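Local structure of beta-hydroxyacid dehydrogenase, 3-hydroxyisobutyrate dehydrogenase (Saccharomonospora xinjiangensis XJ-54, 6GRL) at residues L26-D30 and M31-I35; A66-T69 and P70-V74. The protein is an S-selective imine reductase linked to reductive amination, probably taking its hydride from NADPH as related reductive aminases do. All coordinates share one frame; numbering follows the deposited sequence.

Contact 1 of 2, residues L26-D30 and M31-I35; sequences LGLGD and MGSAI
Ser33 reaches back to Gly29 and Leu28 with both its amide and its hydroxyl. Ser33 N donates to Gly29 O at 2.8 Å, with 160° at the hydrogen, and this bond opens the helix at its N-cap, Gly29. The hydroxyl is turned the same way: Ser33 OG stands beside the backbone N and anti to the carbonyl carbon (chi1 -65°), which places it 2.9 Å from Gly29 O and equally close to Leu28 O. Both oxygens are candidates for its one proton. The next bond of the turn, Ala34 N to Asp30 O, is longer at 3.2 Å.

Beneath this turn the loop runs hard against Gly32. Gly32 CA comes within 3.3 Å of Gly27 O in a CA-H...O contact, a close approach made by a residue with no side chain. Gly27 O is buried and has no conventional hydrogen-bond partner. The backbone angles of Gly27 themselves call for glycine. Leu28 lies alongside the turn, its CD2 3.9 Å from Gly32 O.

Further out, Asn50 OD1 accepts from Leu28 N and fixes the loop, while Met31 sends its bent chain to Cys83 and Ile136. Gly27, Gly29 and Gly32 match the GxGxxG pattern between first strand and first helix of a Rossmann fold, where relatives seat the dinucleotide pyrophosphate at the helix N terminus, consistent with NADP binding here.

Contact 2 of 2, residues A66-T69 and P70-V74; sequences AAAT and PDEAV
From Ala67, where Ala67 CA lies 5.2 Å from Ala73 CA, the backbone runs extended, bends at Ala68 and enters the helix through Thr69 and Pro70, with Ala73 N donating to Thr69 O at 3.0 Å to close the first turn.

Thr69 caps that turn with its side chain as well. Thr69 OG1 sits between the backbone N and the carbonyl carbon (chi1 64°), facing the helix, and accepts from Glu72 N at 3.1 Å in a nearly straight bond of 170°. The side-chain oxygen thereby gives this first-turn amide an acceptor. Pro70 follows directly: at the first position of a helix its lack of an N-H costs nothing, and its ring packs on Trp49.

Glu72 returns the favour from the helix side, though to Ala68 and not to the cap residue itself. With CG anti to the backbone N (chi1 176°) and the chain extended beyond it, the side chain crosses that of Thr69 at about a right angle and lays Glu72 CG 3.7 Å from Ala67 CB. Glu72 OE1 then accepts from Ala68 N at 2.9 Å, the amide coming from above the carboxylate plane. Ala67 CB, pointing at the helix, also meets Ala73 CB at 3.8 Å, an apolar patch beneath the glutamate chain.

Asp71 turns elsewhere, its OD1 accepting from Thr98 N and Ser99 N in a neighbouring loop. Threonine N-cap, proline at the first helical position and glutamate at the third make a familiar helix start; here it begins the short helix that follows edge strand 65-66 of the Rossmann-type domain.

In the fold
Starting from the N terminus, strand 23-26 leads into contact 1, which closes the glycine-rich turn onto helix 30-41. The chain then passes through strand 46-49 and helix 57-62 to edge strand 65-66, where contact 2 closes the turn into helix 70-74. The two lie in series, neither nested nor crossed, with centres about 15 Å apart. They meet directly: Leu26 CD2 packs on Ala73 CB at 3.6 Å. Strand 46-49 lies between strands 23-26 and 65-66 in the sheet, and its Trp49 touches Leu26, Pro70 and Ala73. A further tie is the hydrogen bond between Thr24 OG1 and Ala73 O.

Contact 1 of 2, residues L26-D30 and M31-I35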
loop_
_atom_site.group_PDB
_atom_site.type_symbol
_atom_site.label_atom_id
_atom_site.label_comp_id
_atom_site.label_asym_id
_atom_site.label_seq_id
_atom_site.Cartn_x
_atom_site.Cartn_y
_atom_site.Cartn_z
ATOM N N LEU A 26 -1.701 19.601 -5.706
ATOM C CA LEU A 26 -3.155 19.710 -5.774
ATOM C C LEU A 26 -3.751 18.892 -4.636
ATOM O O LEU A 26 -3.644 17.662 -4.623
ATOM C CB LEU A 26 -3.680 19.218 -7.121
ATOM C CG LEU A 26 -3.152 19.909 -8.374
ATOM C CD1 LEU A 26 -3.761 19.278 -9.614
ATOM C CD2 LEU A 26 -3.450 21.399 -8.323
ATOM N N GLY A 27 -4.384 19.576 -3.687
ATOM C CA GLY A 27 -4.990 18.913 -2.551
ATOM C C GLY A 27 -4.262 19.207 -1.258
ATOM O O GLY A 27 -3.083 18.872 -1.112
ATOM N N LEU A 28 -4.952 19.835 -0.310
ATOM C CA LEU A 28 -4.346 20.241 0.950
ATOM C C LEU A 28 -5.098 19.661 2.139
ATOM O O LEU A 28 -5.339 20.341 3.141
ATOM C CB LEU A 28 -4.263 21.760 1.047
ATOM C CG LEU A 28 -3.256 22.395 0.086
ATOM C CD1 LEU A 28 -3.220 23.896 0.281
ATOM C CD2 LEU A 28 -1.865 21.793 0.263
ATOM N N GLY A 29 -5.474 18.389 2.045
ATOM C CA GLY A 29 -5.867 17.646 3.217
ATOM C C GLY A 29 -4.664 17.441 4.124
ATOM O O GLY A 29 -3.601 18.036 3.949
ATOM N N ASP A 30 -4.843 16.566 5.113
ATOM C CA ASP A 30 -3.759 16.313 6.059
ATOM C C ASP A 30 -2.507 15.816 5.343
ATOM O O ASP A 30 -1.405 16.329 5.568
ATOM C CB ASP A 30 -4.208 15.312 7.125
ATOM C CG ASP A 30 -5.185 15.917 8.116
ATOM O OD1 ASP A 30 -5.319 17.158 8.142
ATOM O OD2 ASP A 30 -5.811 15.150 8.878
ATOM N N MET A 31 -2.660 14.829 4.458
ATOM C CA MET A 31 -1.502 14.301 3.743
ATOM C C MET A 31 -0.980 15.303 2.720
ATOM O O MET A 31 0.232 15.533 2.627
ATOM C CB MET A 31 -1.859 12.974 3.071
ATOM C CG MET A 31 -0.665 12.250 2.465
ATOM S SD MET A 31 0.560 11.741 3.688
ATOM C CE MET A 31 -0.225 10.283 4.371
ATOM N N GLY A 32 -1.880 15.907 1.940
ATOM C CA GLY A 32 -1.448 16.860 0.929
ATOM C C GLY A 32 -0.726 18.058 1.519
ATOM O O GLY A 32 0.249 18.551 0.947
ATOM N N SER A 33 -1.196 18.541 2.672
ATOM C CA SER A 33 -0.514 19.646 3.340
ATOM C C SER A 33 0.871 19.229 3.816
ATOM O O SER A 33 1.827 20.008 3.717
ATOM C CB SER A 33 -1.351 20.154 4.515
ATOM O OG SER A 33 -2.566 20.728 4.068
ATOM N N ALA A 34 0.997 18.006 4.337
ATOM C CA ALA A 34 2.299 17.523 4.786
ATOM C C ALA A 34 3.260 17.356 3.617
ATOM O O ALA A 34 4.462 17.613 3.751
ATOM C CB ALA A 34 2.138 16.204 5.543
ATOM N N ILE A 35 2.747 16.929 2.463
ATOM C CA ILE A 35 3.586 16.806 1.277
ATOM C C ILE A 35 4.021 18.183 0.790
ATOM O O ILE A 35 5.197 18.405 0.474
ATOM C CB ILE A 35 2.844 16.020 0.181
ATOM C CG1 ILE A 35 2.732 14.549 0.584
ATOM C CG2 ILE A 35 3.544 16.169 -1.162
ATOM C CD1 ILE A 35 1.685 13.783 -0.181
#

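Contact 2 of 2, residues A66-T69 and P70-V74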
loop_
_atom_site.group_PDB
_atom_site.type_symbol
_atom_site.label_atom_id
_atom_site.label_comp_id
_atom_site.label_asym_id
_atom_site.label_seq_id
_atom_site.Cartn_x
_atom_site.Cartn_y
_atom_site.Cartn_z
ATOM N N ALA A 66 -0.145 30.283 -3.474
ATOM C CA ALA A 66 -1.459 29.705 -3.703
ATOM C C ALA A 66 -1.926 29.988 -5.125
ATOM O O ALA A 66 -1.473 30.930 -5.782
ATOM C CB ALA A 66 -2.476 30.243 -2.694
ATOM N N ALA A 67 -2.834 29.141 -5.600
ATOM C CA ALA A 67 -3.458 29.295 -6.904
ATOM C C ALA A 67 -4.966 29.203 -6.740
ATOM O O ALA A 67 -5.462 28.435 -5.911
ATOM C CB ALA A 67 -2.965 28.231 -7.890
ATOM N N ALA A 68 -5.694 29.994 -7.530
ATOM C CA ALA A 68 -7.145 30.040 -7.392
ATOM C C ALA A 68 -7.832 28.858 -8.067
ATOM O O ALA A 68 -8.886 28.415 -7.601
ATOM C CB ALA A 68 -7.687 31.353 -7.960
ATOM N N THR A 69 -7.266 28.351 -9.151
ATOM C CA THR A 69 -7.840 27.258 -9.927
ATOM C C THR A 69 -6.784 26.193 -10.155
ATOM O O THR A 69 -5.583 26.473 -10.099
ATOM C CB THR A 69 -8.364 27.752 -11.283
ATOM O OG1 THR A 69 -7.269 28.236 -12.072
ATOM C CG2 THR A 69 -9.386 28.862 -11.097
ATOM N N PRO A 70 -7.202 24.946 -10.408
ATOM C CA PRO A 70 -6.221 23.925 -10.806
ATOM C C PRO A 70 -5.449 24.298 -12.057
ATOM O O PRO A 70 -4.275 23.928 -12.178
ATOM C CB PRO A 70 -7.085 22.675 -11.022
ATOM C CG PRO A 70 -8.285 22.899 -10.158
ATOM C CD PRO A 70 -8.546 24.377 -10.208
ATOM N N ASP A 71 -6.072 25.024 -12.989
ATOM C CA ASP A 71 -5.357 25.493 -14.172
ATOM C C ASP A 71 -4.189 26.389 -13.784
ATOM O O ASP A 71 -3.057 26.189 -14.239
ATOM C CB ASP A 71 -6.315 26.237 -15.103
ATOM C CG ASP A 71 -6.965 25.324 -16.120
ATOM O OD1 ASP A 71 -6.300 24.370 -16.570
ATOM O OD2 ASP A 71 -8.140 25.562 -16.472
ATOM N N GLU A 72 -4.450 27.394 -12.943
ATOM C CA GLU A 72 -3.378 28.265 -12.474
ATOM C C GLU A 72 -2.306 27.480 -11.730
ATOM O O GLU A 72 -1.117 27.804 -11.829
ATOM C CB GLU A 72 -3.955 29.365 -11.581
ATOM C CG GLU A 72 -2.921 30.290 -10.961
ATOM C CD GLU A 72 -3.541 31.311 -10.024
ATOM O OE1 GLU A 72 -4.785 31.376 -9.951
ATOM O OE2 GLU A 72 -2.782 32.045 -9.357
ATOM N N ALA A 73 -2.701 26.438 -11.000
ATOM C CA ALA A 73 -1.732 25.670 -10.228
ATOM C C ALA A 73 -0.807 24.871 -11.139
ATOM O O ALA A 73 0.416 24.873 -10.951
ATOM C CB ALA A 73 -2.456 24.751 -9.245
ATOM N N VAL A 74 -1.368 24.186 -12.139
ATOM C CA VAL A 74 -0.532 23.351 -12.999
ATOM C C VAL A 74 0.336 24.206 -13.914
ATOM O O VAL A 74 1.416 23.773 -14.335
ATOM C CB VAL A 74 -1.391 22.356 -13.805
ATOM C CG1 VAL A 74 -2.194 21.462 -12.870
ATOM C CG2 VAL A 74 -2.301 23.085 -14.784
#